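PDB 3BE4: adenylate kinase from Cryptosporidium parvum Iowa II, which probably transfers a phosphate group between ATP and AMP, as adenylate kinases do, and binds the two-adenosine analogue bis(adenosine)-5'-pentaphosphate. Local coordinates for residues A[19-24]-A[211-216]; A[67-72]-A[89-94]; A[96-101]-A[185-190]. One frame throughout, in Å; residues are numbered along the deposited sequence. Where two conformers were deposited one is given.

Contact 1: residues A[19-24]-A[211-216]; sequences GTQCEF and EQIKKI. With AP5 (bis(adenosine)-5'-pentaphosphate), chain C.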
# COMPACT_ATOMS: atom_id res chain seq x y z
N GLY A 19 4.11 -0.75 2.41
CA GLY A 19 4.37 -2.13 1.92
C GLY A 19 5.37 -2.66 2.86
O GLY A 19 5.31 -3.96 3.10
N THR A 20 6.31 -1.85 3.43
CA THR A 20 7.30 -2.40 4.40
C THR A 20 6.53 -3.01 5.57
O THR A 20 6.92 -4.16 6.02
CB THR A 20 8.23 -1.22 4.84
OG1 THR A 20 9.01 -0.87 3.69
CG2 THR A 20 9.21 -1.71 5.94
N GLN A 21 5.58 -2.29 6.12
CA GLN A 21 4.83 -2.81 7.32
C GLN A 21 3.99 -4.01 6.90
O GLN A 21 3.72 -4.87 7.73
CB GLN A 21 4.01 -1.69 7.89
CG GLN A 21 4.94 -0.61 8.48
CD GLN A 21 5.95 -1.16 9.56
OE1 GLN A 21 5.50 -2.03 10.36
NE2 GLN A 21 7.12 -0.57 9.71
N CYS A 22 3.53 -4.08 5.66
CA CYS A 22 2.68 -5.23 5.24
C CYS A 22 3.45 -6.55 5.29
O CYS A 22 2.86 -7.60 5.35
CB CYS A 22 2.00 -5.03 3.91
SG CYS A 22 0.74 -3.78 4.03
N GLU A 23 4.77 -6.48 5.18
CA GLU A 23 5.54 -7.70 5.32
C GLU A 23 5.32 -8.31 6.68
O GLU A 23 5.16 -9.56 6.77
CB GLU A 23 7.06 -7.44 5.08
CG GLU A 23 7.88 -8.72 5.41
CD GLU A 23 8.27 -9.40 4.08
OE1 GLU A 23 7.44 -9.37 3.10
OE2 GLU A 23 9.44 -9.87 4.01
N PHE A 24 5.40 -7.56 7.77
CA PHE A 24 5.19 -8.22 9.10
C PHE A 24 3.72 -8.50 9.21
O PHE A 24 3.36 -9.48 9.82
CB PHE A 24 5.72 -7.52 10.41
CG PHE A 24 4.69 -6.71 11.18
CD1 PHE A 24 4.48 -5.38 10.79
CD2 PHE A 24 4.05 -7.17 12.29
CE1 PHE A 24 3.55 -4.51 11.43
CE2 PHE A 24 3.13 -6.35 12.97
CZ PHE A 24 2.85 -4.97 12.53
N GLU A 211 6.05 -1.61 16.13
CA GLU A 211 5.45 -1.66 17.48
C GLU A 211 4.22 -0.78 17.63
O GLU A 211 3.26 -1.19 18.30
CB GLU A 211 6.52 -1.44 18.60
CG GLU A 211 7.58 -2.56 18.73
CD GLU A 211 6.99 -3.98 18.77
OE1 GLU A 211 6.11 -4.20 19.64
OE2 GLU A 211 7.37 -4.83 17.89
N GLN A 212 4.09 0.38 16.98
CA GLN A 212 2.93 1.10 17.08
C GLN A 212 1.76 0.46 16.39
O GLN A 212 0.63 0.63 16.84
CB GLN A 212 3.12 2.48 16.46
CG GLN A 212 4.06 3.41 17.21
CD GLN A 212 4.11 4.66 16.32
OE1 GLN A 212 3.24 5.47 16.29
NE2 GLN A 212 5.15 4.67 15.45
N ILE A 213 2.03 -0.20 15.27
CA ILE A 213 1.00 -0.93 14.63
C ILE A 213 0.49 -2.12 15.46
O ILE A 213 -0.74 -2.29 15.57
CB ILE A 213 1.40 -1.33 13.17
CG1 ILE A 213 1.53 -0.02 12.36
CG2 ILE A 213 0.30 -2.34 12.60
CD1 ILE A 213 2.12 -0.36 10.95
N LYS A 214 1.38 -2.85 16.05
CA LYS A 214 0.98 -3.96 16.94
C LYS A 214 0.09 -3.50 18.10
O LYS A 214 -0.81 -4.24 18.56
CB LYS A 214 2.18 -4.67 17.53
CG LYS A 214 2.91 -5.55 16.53
CD LYS A 214 4.24 -6.02 17.01
CE LYS A 214 4.62 -7.24 16.22
NZ LYS A 214 5.71 -8.02 16.85
N LYS A 215 0.27 -2.27 18.56
CA LYS A 215 -0.56 -1.73 19.65
C LYS A 215 -1.97 -1.49 19.24
O LYS A 215 -2.92 -1.58 20.07
CB LYS A 215 0.02 -0.38 20.15
CG LYS A 215 1.18 -0.62 21.12
CD LYS A 215 1.67 0.75 21.72
CE LYS A 215 1.18 2.10 20.94
NZ LYS A 215 2.28 3.21 20.57
N ILE A 216 -2.18 -1.19 17.97
CA ILE A 216 -3.48 -0.95 17.43
C ILE A 216 -4.19 -2.23 16.98
O ILE A 216 -5.42 -2.23 16.96
CB ILE A 216 -3.33 -0.09 16.13
CG1 ILE A 216 -2.99 1.36 16.42
CG2 ILE A 216 -4.69 -0.05 15.29
CD1 ILE A 216 -2.50 2.05 15.19
PA AP5 C . 2.10 2.14 -5.22
O1A AP5 C . 3.01 0.98 -5.66
O2A AP5 C . 1.19 1.95 -4.10
O3A AP5 C . 3.01 3.43 -4.97
PB AP5 C . 2.79 4.68 -4.01
O1B AP5 C . 1.38 4.93 -3.77
O2B AP5 C . 3.71 5.79 -4.55
O3B AP5 C . 3.46 4.06 -2.60
PG AP5 C . 4.80 3.27 -2.40
O1G AP5 C . 5.89 4.04 -3.07
O2G AP5 C . 4.53 1.87 -2.79
O3G AP5 C . 4.88 3.47 -0.84
PD AP5 C . 4.81 2.48 0.45
O1D AP5 C . 4.50 1.13 -0.03
O2D AP5 C . 3.96 3.18 1.43
O3D AP5 C . 6.30 2.59 1.03
PE AP5 C . 7.43 1.47 1.04
O1E AP5 C . 7.67 1.05 -0.31
O2E AP5 C . 7.15 0.41 2.08
O5F AP5 C . 1.18 2.66 -6.42
C5F AP5 C . 1.89 2.75 -7.66
C4F AP5 C . 0.97 3.71 -8.53
O4F AP5 C . -0.06 2.90 -9.05
C3F AP5 C . 0.30 4.86 -7.88
O3F AP5 C . 1.16 5.98 -7.78
C2F AP5 C . -0.81 5.06 -8.93
O2F AP5 C . -0.25 5.57 -10.20
C1F AP5 C . -1.29 3.65 -9.19
N9A AP5 C . -2.27 3.26 -8.21
C8A AP5 C . -2.02 2.28 -7.20
N7A AP5 C . -3.10 2.11 -6.46
C5A AP5 C . -4.10 2.94 -6.99
C6A AP5 C . -5.43 3.11 -6.65
N6A AP5 C . -6.08 2.65 -5.58
N1A AP5 C . -6.11 4.06 -7.46
C2A AP5 C . -5.50 4.58 -8.50
N3A AP5 C . -4.22 4.43 -8.88
C4A AP5 C . -3.50 3.49 -8.11
O5J AP5 C . 8.62 2.30 1.64
C5J AP5 C . 9.31 3.36 0.81
C4J AP5 C . 10.78 3.33 1.28
O4J AP5 C . 10.98 3.69 2.66
C3J AP5 C . 11.45 1.99 0.97
O3J AP5 C . 12.78 2.23 0.55
C2J AP5 C . 11.48 1.47 2.38
O2J AP5 C . 12.56 0.57 2.57
C1J AP5 C . 11.76 2.56 3.32
N9B AP5 C . 11.22 2.54 4.64
C8B AP5 C . 10.03 1.95 5.05
N7B AP5 C . 9.86 2.22 6.36
C5B AP5 C . 10.92 2.97 6.79
C6B AP5 C . 11.20 3.69 8.00
N6B AP5 C . 10.37 3.58 9.03
N1B AP5 C . 12.35 4.40 8.07
C2B AP5 C . 13.16 4.55 6.93
N3B AP5 C . 12.90 3.97 5.72
C4B AP5 C . 11.72 3.25 5.61
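Phe24 meets helix 206-216 with the far end of its ring. Ile213 comes at the ring edge, near the ring plane, where its CG2 lies 3.7 Å from Phe24 CZ. Lys214 crosses the ring obliquely, Lys214 CG and CE both meeting Phe24 CE2, CG at 3.7 Å. The second branch of Ile213 serves the neighbouring turn: with CG1 anti to the carbonyl carbon (chi1 -65°), Ile213 CD1 reaches to 3.8 Å from Gln21 CG. Gln21 is folded back at chi2 (-56°), which also brings its OE1 within 3.8 Å of Ile213 CD1.

Polar ends hold these groups from outside the two segments. The Gln21 amide is tied at both ends to the first turns of helix 206-216, OE1 to the hydroxyl of Thr210 and NE2 to the carbonyl of Pro206. Lys214 carries its ammonium past the ring to a salt bridge with Glu28, one turn beyond Phe24. Underneath, Ile213 rests on Ile116, Phe118 and Val200 of the parallel sheet.

One turn back along helix 18-29, its N-terminal end grips phosphate. Thr20 holds AP5 O2E twice, from Thr20 N at 2.8 Å and from Thr20 OG1 at 2.8 Å, while Gly19 N donates to AP5 O1D at 3.1 Å. This is the P-loop and its following helix, as in the P-loop NTPase fold, with segments 19-24 and 211-216 crossing at -59° on the same side of the sheet.

Contact 2: residues A[67-72]-A[89-94]; sequences EIVLGL and DGFPRT. With AP5 (bis(adenosine)-5'-pentaphosphate), chain C.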
# COMPACT_ATOMS: atom_id res chain seq x y z
N GLU A 67 -12.56 2.70 -11.59
CA GLU A 67 -13.24 1.50 -11.99
C GLU A 67 -12.25 0.35 -12.25
O GLU A 67 -12.55 -0.80 -11.98
CB GLU A 67 -14.19 1.81 -13.18
CG GLU A 67 -13.72 2.61 -14.44
CD GLU A 67 -12.68 3.72 -14.29
OE1 GLU A 67 -12.94 4.76 -13.59
OE2 GLU A 67 -11.60 3.49 -14.90
N ILE A 68 -11.10 0.68 -12.77
CA ILE A 68 -10.08 -0.31 -13.04
C ILE A 68 -9.60 -0.91 -11.67
O ILE A 68 -9.51 -2.16 -11.53
CB ILE A 68 -8.90 0.38 -13.74
CG1 ILE A 68 -9.39 0.69 -15.17
CG2 ILE A 68 -7.71 -0.56 -13.86
CD1 ILE A 68 -8.42 1.59 -15.99
N VAL A 69 -9.23 -0.06 -10.72
CA VAL A 69 -8.77 -0.60 -9.51
C VAL A 69 -9.85 -1.26 -8.69
O VAL A 69 -9.62 -2.30 -8.03
CB VAL A 69 -7.95 0.40 -8.75
CG1 VAL A 69 -7.53 -0.20 -7.51
CG2 VAL A 69 -6.76 0.86 -9.64
N LEU A 70 -11.08 -0.69 -8.68
CA LEU A 70 -12.17 -1.40 -7.98
C LEU A 70 -12.39 -2.82 -8.60
O LEU A 70 -12.65 -3.77 -7.86
CB LEU A 70 -13.45 -0.59 -8.18
CG LEU A 70 -13.53 0.48 -7.07
CD1 LEU A 70 -14.52 1.65 -7.46
CD2 LEU A 70 -13.92 -0.08 -5.71
N GLY A 71 -12.19 -2.96 -9.91
CA GLY A 71 -12.34 -4.26 -10.62
C GLY A 71 -11.34 -5.25 -10.07
O GLY A 71 -11.66 -6.41 -9.82
N LEU A 72 -10.12 -4.77 -9.93
CA LEU A 72 -9.01 -5.68 -9.48
C LEU A 72 -9.24 -6.05 -8.03
O LEU A 72 -9.00 -7.27 -7.68
CB LEU A 72 -7.63 -5.04 -9.58
CG LEU A 72 -7.16 -4.69 -11.00
CD1 LEU A 72 -5.82 -3.91 -10.86
CD2 LEU A 72 -7.09 -5.96 -11.81
N ASP A 89 -3.47 -1.59 0.80
CA ASP A 89 -2.30 -0.74 0.93
C ASP A 89 -2.35 0.07 -0.42
O ASP A 89 -2.16 -0.39 -1.54
CB ASP A 89 -1.11 -1.77 0.92
CG ASP A 89 0.23 -1.15 0.54
OD1 ASP A 89 0.33 0.12 0.27
OD2 ASP A 89 1.21 -1.99 0.50
N GLY A 90 -2.63 1.35 -0.15
CA GLY A 90 -2.75 2.21 -1.37
C GLY A 90 -4.14 2.15 -1.97
O GLY A 90 -4.28 2.45 -3.15
N PHE A 91 -5.06 1.49 -1.30
CA PHE A 91 -6.48 1.41 -1.79
C PHE A 91 -7.26 1.32 -0.52
O PHE A 91 -6.90 0.54 0.36
CB PHE A 91 -6.71 0.12 -2.63
CG PHE A 91 -8.13 -0.06 -3.00
CD1 PHE A 91 -8.63 0.42 -4.22
CD2 PHE A 91 -9.00 -0.60 -2.08
CE1 PHE A 91 -10.03 0.31 -4.50
CE2 PHE A 91 -10.39 -0.73 -2.40
CZ PHE A 91 -10.89 -0.24 -3.56
N PRO A 92 -8.36 1.99 -0.46
CA PRO A 92 -8.77 3.05 -1.44
C PRO A 92 -7.90 4.28 -1.44
O PRO A 92 -7.31 4.57 -0.43
CB PRO A 92 -10.19 3.51 -0.87
CG PRO A 92 -10.15 3.11 0.51
CD PRO A 92 -9.31 1.83 0.65
N ARG A 93 -7.88 5.06 -2.53
CA ARG A 93 -7.11 6.26 -2.43
C ARG A 93 -7.96 7.42 -2.95
O ARG A 93 -7.47 8.51 -3.04
CB ARG A 93 -5.59 6.02 -3.00
CG ARG A 93 -5.51 5.81 -4.40
CD ARG A 93 -4.05 6.01 -4.75
NE ARG A 93 -3.23 4.80 -4.42
CZ ARG A 93 -1.91 4.85 -4.43
NH1 ARG A 93 -1.18 5.96 -4.63
NH2 ARG A 93 -1.28 3.65 -4.22
N THR A 94 -9.26 7.19 -3.23
CA THR A 94 -10.20 8.27 -3.55
C THR A 94 -11.51 7.91 -2.81
O THR A 94 -11.76 6.77 -2.42
CB THR A 94 -10.56 8.38 -5.04
OG1 THR A 94 -11.24 7.15 -5.45
CG2 THR A 94 -9.35 8.62 -5.88
PA AP5 C . 2.10 2.14 -5.22
O1A AP5 C . 3.01 0.98 -5.66
O2A AP5 C . 1.19 1.95 -4.10
O3A AP5 C . 3.01 3.43 -4.97
PB AP5 C . 2.79 4.68 -4.01
O1B AP5 C . 1.38 4.93 -3.77
O2B AP5 C . 3.71 5.79 -4.55
O3B AP5 C . 3.46 4.06 -2.60
PG AP5 C . 4.80 3.27 -2.40
O1G AP5 C . 5.89 4.04 -3.07
O2G AP5 C . 4.53 1.87 -2.79
O3G AP5 C . 4.88 3.47 -0.84
PD AP5 C . 4.81 2.48 0.45
O1D AP5 C . 4.50 1.13 -0.03
O2D AP5 C . 3.96 3.18 1.43
O3D AP5 C . 6.30 2.59 1.03
PE AP5 C . 7.43 1.47 1.04
O1E AP5 C . 7.67 1.05 -0.31
O2E AP5 C . 7.15 0.41 2.08
O5F AP5 C . 1.18 2.66 -6.42
C5F AP5 C . 1.89 2.75 -7.66
C4F AP5 C . 0.97 3.71 -8.53
O4F AP5 C . -0.06 2.90 -9.05
C3F AP5 C . 0.30 4.86 -7.88
O3F AP5 C . 1.16 5.98 -7.78
C2F AP5 C . -0.81 5.06 -8.93
O2F AP5 C . -0.25 5.57 -10.20
C1F AP5 C . -1.29 3.65 -9.19
N9A AP5 C . -2.27 3.26 -8.21
C8A AP5 C . -2.02 2.28 -7.20
N7A AP5 C . -3.10 2.11 -6.46
C5A AP5 C . -4.10 2.94 -6.99
C6A AP5 C . -5.43 3.11 -6.65
N6A AP5 C . -6.08 2.65 -5.58
N1A AP5 C . -6.11 4.06 -7.46
C2A AP5 C . -5.50 4.58 -8.50
N3A AP5 C . -4.22 4.43 -8.88
C4A AP5 C . -3.50 3.49 -8.11
O5J AP5 C . 8.62 2.30 1.64
C5J AP5 C . 9.31 3.36 0.81
C4J AP5 C . 10.78 3.33 1.28
O4J AP5 C . 10.98 3.69 2.66
C3J AP5 C . 11.45 1.99 0.97
O3J AP5 C . 12.78 2.23 0.55
C2J AP5 C . 11.48 1.47 2.38
O2J AP5 C . 12.56 0.57 2.57
C1J AP5 C . 11.76 2.56 3.32
N9B AP5 C . 11.22 2.54 4.64
C8B AP5 C . 10.03 1.95 5.05
N7B AP5 C . 9.86 2.22 6.36
C5B AP5 C . 10.92 2.97 6.79
C6B AP5 C . 11.20 3.69 8.00
N6B AP5 C . 10.37 3.58 9.03
N1B AP5 C . 12.35 4.40 8.07
C2B AP5 C . 13.16 4.55 6.93
N3B AP5 C . 12.90 3.97 5.72
C4B AP5 C . 11.72 3.25 5.61
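The Phe91 ring is met at its edge from two directions: Leu70 CD2 lies in the ring plane, 3.7 Å from Phe91 CZ, and the adenine amino nitrogen AP5 N6A lies near the plane beside CD1. Val69 CG1 also approaches the ring obliquely, a contact that stays doubtful because Val69 has two conformers. The guanidinium of Arg93 is the second flat group. One of its faces carries the adenine near C8A and N9A, and AP5 O2A stands at its edge, in plane.

Bent at chi3 (79°), Arg93 turns its nitrogens toward the phosphates. Its NH1 reaches AP5 O1B at 2.9 Å, NH2 reaches the same AP5 O1B at 3.0 Å, and a weak bond runs from NH2 to O2A. Arg93 NE is fixed by Gly90 O at 2.9 Å and a nearly straight 159°, the donor standing above the carbonyl plane. That same Gly90 O accepts AP5 N6A at 3.0 Å.

One carbonyl therefore both positions the arginine and reads the adenine amino group, consistent with recognition of adenine at the AMP site. The guanidinium, bonded to oxygens on two successive phosphates, probably offsets their negative charge.

Contact 3: residues A[96-101]-A[185-190]; sequences PQAEGL and APLVKF. With AP5 (bis(adenosine)-5'-pentaphosphate), chain C.
Gln97 OE1 is gripped from two sides: it accepts the amino group of the adenine, AP5 N6A, at 3.0 Å with an N-H...O angle of 163°, and the backbone N of Arg93 as well. The other half of the amide works in the reverse sense. Gln97 NE2 donates to AP5 N1A at 3.0 Å, and Asp66 OD1 takes a further bond from it. Donor and acceptor thus match the Watson-Crick edge of the adenine, and the outer partners, Arg93 N and Asp66, fix which way round the amide sits. The chain is extended beyond CG, carrying the amide from the helix to the base.

The next residue faces the other helix. Ala98 CB lies over one face of the Phe190 ring, 3.9 Å from its centroid and 21° off the normal, a CH-pi contact displaced toward the CZ-CE2 side of the rim. The same methyl touches Leu187 CD2 at 3.6 Å, so a single alanine is received by two side chains spaced one turn apart on helix 186-192. Phe190 reaches it with CG anti to the backbone N. Glu99 CG comes in obliquely and more loosely, 4.4 Å from Phe190 CE1.

The two helix segments run 35° apart in direction, their axes 11.2 Å from each other at closest approach. Ile95, a turn before Ala98, also touches Leu187 and Phe190. Deeper in, Leu101 meets Ile9 and Leu187 meets Ile11, both on central strand 7-12, while Val188 packs on Leu197 and Arg199 of strand 197-201. Helices 95-108 and 186-192 thus lean together over one face of the parallel sheet.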
# COMPACT_ATOMS: atom_id res chain seq x y z
N PRO A 96 -14.64 7.80 -4.25
CA PRO A 96 -15.36 6.74 -5.00
C PRO A 96 -14.81 5.34 -4.78
O PRO A 96 -15.58 4.40 -4.68
CB PRO A 96 -15.33 7.17 -6.48
CG PRO A 96 -15.19 8.70 -6.31
CD PRO A 96 -14.29 8.96 -5.14
N GLN A 97 -13.52 5.24 -4.55
CA GLN A 97 -12.98 3.83 -4.20
C GLN A 97 -13.41 3.40 -2.85
O GLN A 97 -13.65 2.21 -2.67
CB GLN A 97 -11.49 3.88 -4.27
CG GLN A 97 -11.02 4.02 -5.71
CD GLN A 97 -9.46 4.12 -5.83
OE1 GLN A 97 -8.77 3.70 -4.90
NE2 GLN A 97 -8.93 4.77 -6.92
N ALA A 98 -13.43 4.31 -1.86
CA ALA A 98 -13.90 3.97 -0.48
C ALA A 98 -15.39 3.51 -0.52
O ALA A 98 -15.77 2.56 0.14
CB ALA A 98 -13.76 5.17 0.48
N GLU A 99 -16.18 4.27 -1.26
CA GLU A 99 -17.62 3.91 -1.37
C GLU A 99 -17.75 2.56 -2.09
O GLU A 99 -18.67 1.79 -1.78
CB GLU A 99 -18.38 5.04 -2.12
CG GLU A 99 -18.32 6.39 -1.38
CD GLU A 99 -18.82 7.54 -2.20
OE1 GLU A 99 -18.67 7.55 -3.47
OE2 GLU A 99 -19.31 8.49 -1.50
N GLY A 100 -16.91 2.32 -3.12
CA GLY A 100 -16.98 1.10 -3.92
C GLY A 100 -16.59 -0.03 -2.99
O GLY A 100 -17.21 -1.06 -2.98
N LEU A 101 -15.54 0.16 -2.18
CA LEU A 101 -15.20 -0.87 -1.20
C LEU A 101 -16.31 -1.17 -0.15
O LEU A 101 -16.55 -2.36 0.17
CB LEU A 101 -13.90 -0.48 -0.42
CG LEU A 101 -13.43 -1.52 0.69
CD1 LEU A 101 -13.14 -2.89 0.07
CD2 LEU A 101 -12.25 -0.93 1.44
N ALA A 185 -5.97 12.17 1.04
CA ALA A 185 -6.05 12.68 2.40
C ALA A 185 -7.48 12.85 3.01
O ALA A 185 -7.62 12.57 4.22
CB ALA A 185 -5.25 13.93 2.49
N PRO A 186 -8.49 13.20 2.20
CA PRO A 186 -9.93 13.22 2.64
C PRO A 186 -10.48 11.94 3.21
O PRO A 186 -11.51 11.94 3.92
CB PRO A 186 -10.68 13.48 1.34
CG PRO A 186 -9.80 14.39 0.59
CD PRO A 186 -8.42 13.71 0.80
N LEU A 187 -9.83 10.83 2.85
CA LEU A 187 -10.20 9.55 3.42
C LEU A 187 -9.92 9.44 4.90
O LEU A 187 -10.53 8.60 5.55
CB LEU A 187 -9.49 8.40 2.69
CG LEU A 187 -9.85 8.20 1.25
CD1 LEU A 187 -8.84 7.14 0.77
CD2 LEU A 187 -11.26 7.62 1.14
N VAL A 188 -9.03 10.27 5.44
CA VAL A 188 -8.78 10.18 6.87
C VAL A 188 -10.07 10.61 7.60
O VAL A 188 -10.54 9.91 8.50
CB VAL A 188 -7.67 11.09 7.31
CG1 VAL A 188 -7.50 11.03 8.81
CG2 VAL A 188 -6.39 10.61 6.69
N LYS A 189 -10.69 11.71 7.18
CA LYS A 189 -11.98 12.07 7.84
C LYS A 189 -13.09 11.06 7.59
O LYS A 189 -13.85 10.75 8.51
CB LYS A 189 -12.33 13.52 7.40
CG LYS A 189 -11.34 14.40 8.08
CD LYS A 189 -11.55 15.90 7.87
CE LYS A 189 -10.39 16.76 8.50
NZ LYS A 189 -10.12 16.63 9.98
N PHE A 190 -13.14 10.49 6.38
CA PHE A 190 -14.11 9.50 5.95
C PHE A 190 -14.09 8.38 6.97
O PHE A 190 -15.14 7.92 7.44
CB PHE A 190 -13.77 8.96 4.56
CG PHE A 190 -14.75 7.93 4.00
CD1 PHE A 190 -15.76 8.29 3.05
CD2 PHE A 190 -14.63 6.60 4.32
CE1 PHE A 190 -16.63 7.36 2.52
CE2 PHE A 190 -15.49 5.63 3.79
CZ PHE A 190 -16.49 5.98 2.87
PA AP5 C . 2.10 2.14 -5.22
O1A AP5 C . 3.01 0.98 -5.66
O2A AP5 C . 1.19 1.95 -4.10
O3A AP5 C . 3.01 3.43 -4.97
PB AP5 C . 2.79 4.68 -4.01
O1B AP5 C . 1.38 4.93 -3.77
O2B AP5 C . 3.71 5.79 -4.55
O3B AP5 C . 3.46 4.06 -2.60
PG AP5 C . 4.80 3.27 -2.40
O1G AP5 C . 5.89 4.04 -3.07
O2G AP5 C . 4.53 1.87 -2.79
O3G AP5 C . 4.88 3.47 -0.84
PD AP5 C . 4.81 2.48 0.45
O1D AP5 C . 4.50 1.13 -0.03
O2D AP5 C . 3.96 3.18 1.43
O3D AP5 C . 6.30 2.59 1.03
PE AP5 C . 7.43 1.47 1.04
O1E AP5 C . 7.67 1.05 -0.31
O2E AP5 C . 7.15 0.41 2.08
O5F AP5 C . 1.18 2.66 -6.42
C5F AP5 C . 1.89 2.75 -7.66
C4F AP5 C . 0.97 3.71 -8.53
O4F AP5 C . -0.06 2.90 -9.05
C3F AP5 C . 0.30 4.86 -7.88
O3F AP5 C . 1.16 5.98 -7.78
C2F AP5 C . -0.81 5.06 -8.93
O2F AP5 C . -0.25 5.57 -10.20
C1F AP5 C . -1.29 3.65 -9.19
N9A AP5 C . -2.27 3.26 -8.21
C8A AP5 C . -2.02 2.28 -7.20
N7A AP5 C . -3.10 2.11 -6.46
C5A AP5 C . -4.10 2.94 -6.99
C6A AP5 C . -5.43 3.11 -6.65
N6A AP5 C . -6.08 2.65 -5.58
N1A AP5 C . -6.11 4.06 -7.46
C2A AP5 C . -5.50 4.58 -8.50
N3A AP5 C . -4.22 4.43 -8.88
C4A AP5 C . -3.50 3.49 -8.11
O5J AP5 C . 8.62 2.30 1.64
C5J AP5 C . 9.31 3.36 0.81
C4J AP5 C . 10.78 3.33 1.28
O4J AP5 C . 10.98 3.69 2.66
C3J AP5 C . 11.45 1.99 0.97
O3J AP5 C . 12.78 2.23 0.55
C2J AP5 C . 11.48 1.47 2.38
O2J AP5 C . 12.56 0.57 2.57
C1J AP5 C . 11.76 2.56 3.32
N9B AP5 C . 11.22 2.54 4.64
C8B AP5 C . 10.03 1.95 5.05
N7B AP5 C . 9.86 2.22 6.36
C5B AP5 C . 10.92 2.97 6.79
C6B AP5 C . 11.20 3.69 8.00
N6B AP5 C . 10.37 3.58 9.03
N1B AP5 C . 12.35 4.40 8.07
C2B AP5 C . 13.16 4.55 6.93
N3B AP5 C . 12.90 3.97 5.72
C4B AP5 C . 11.72 3.25 5.61

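Overall arrangement
From the N terminus, the chain runs through strand 7-12 into helix 18-29, which opens contact 1; only the last helix, 206-216, closes it, so almost the whole enzyme lies within that span. Contact 2 is the first to close inside it, a short loop joining helix 66-78 to the segment that leaves strand 86-89. Contact 3 opens directly afterwards on helix 95-108 and closes at 185-190, following contact 2 in series without crossing it. Contacts 2 and 3 adjoin through Phe91, Pro92, Gln97 and Leu187, their centres about 10 Å apart. Contact 1 meets contact 2 where Gly19 and Cys22 pack on Asp89. All three touch AP5, contact 1 at the phosphates next to one adenosine, contacts 2 and 3 at the other adenosine and, in contact 2, its phosphates.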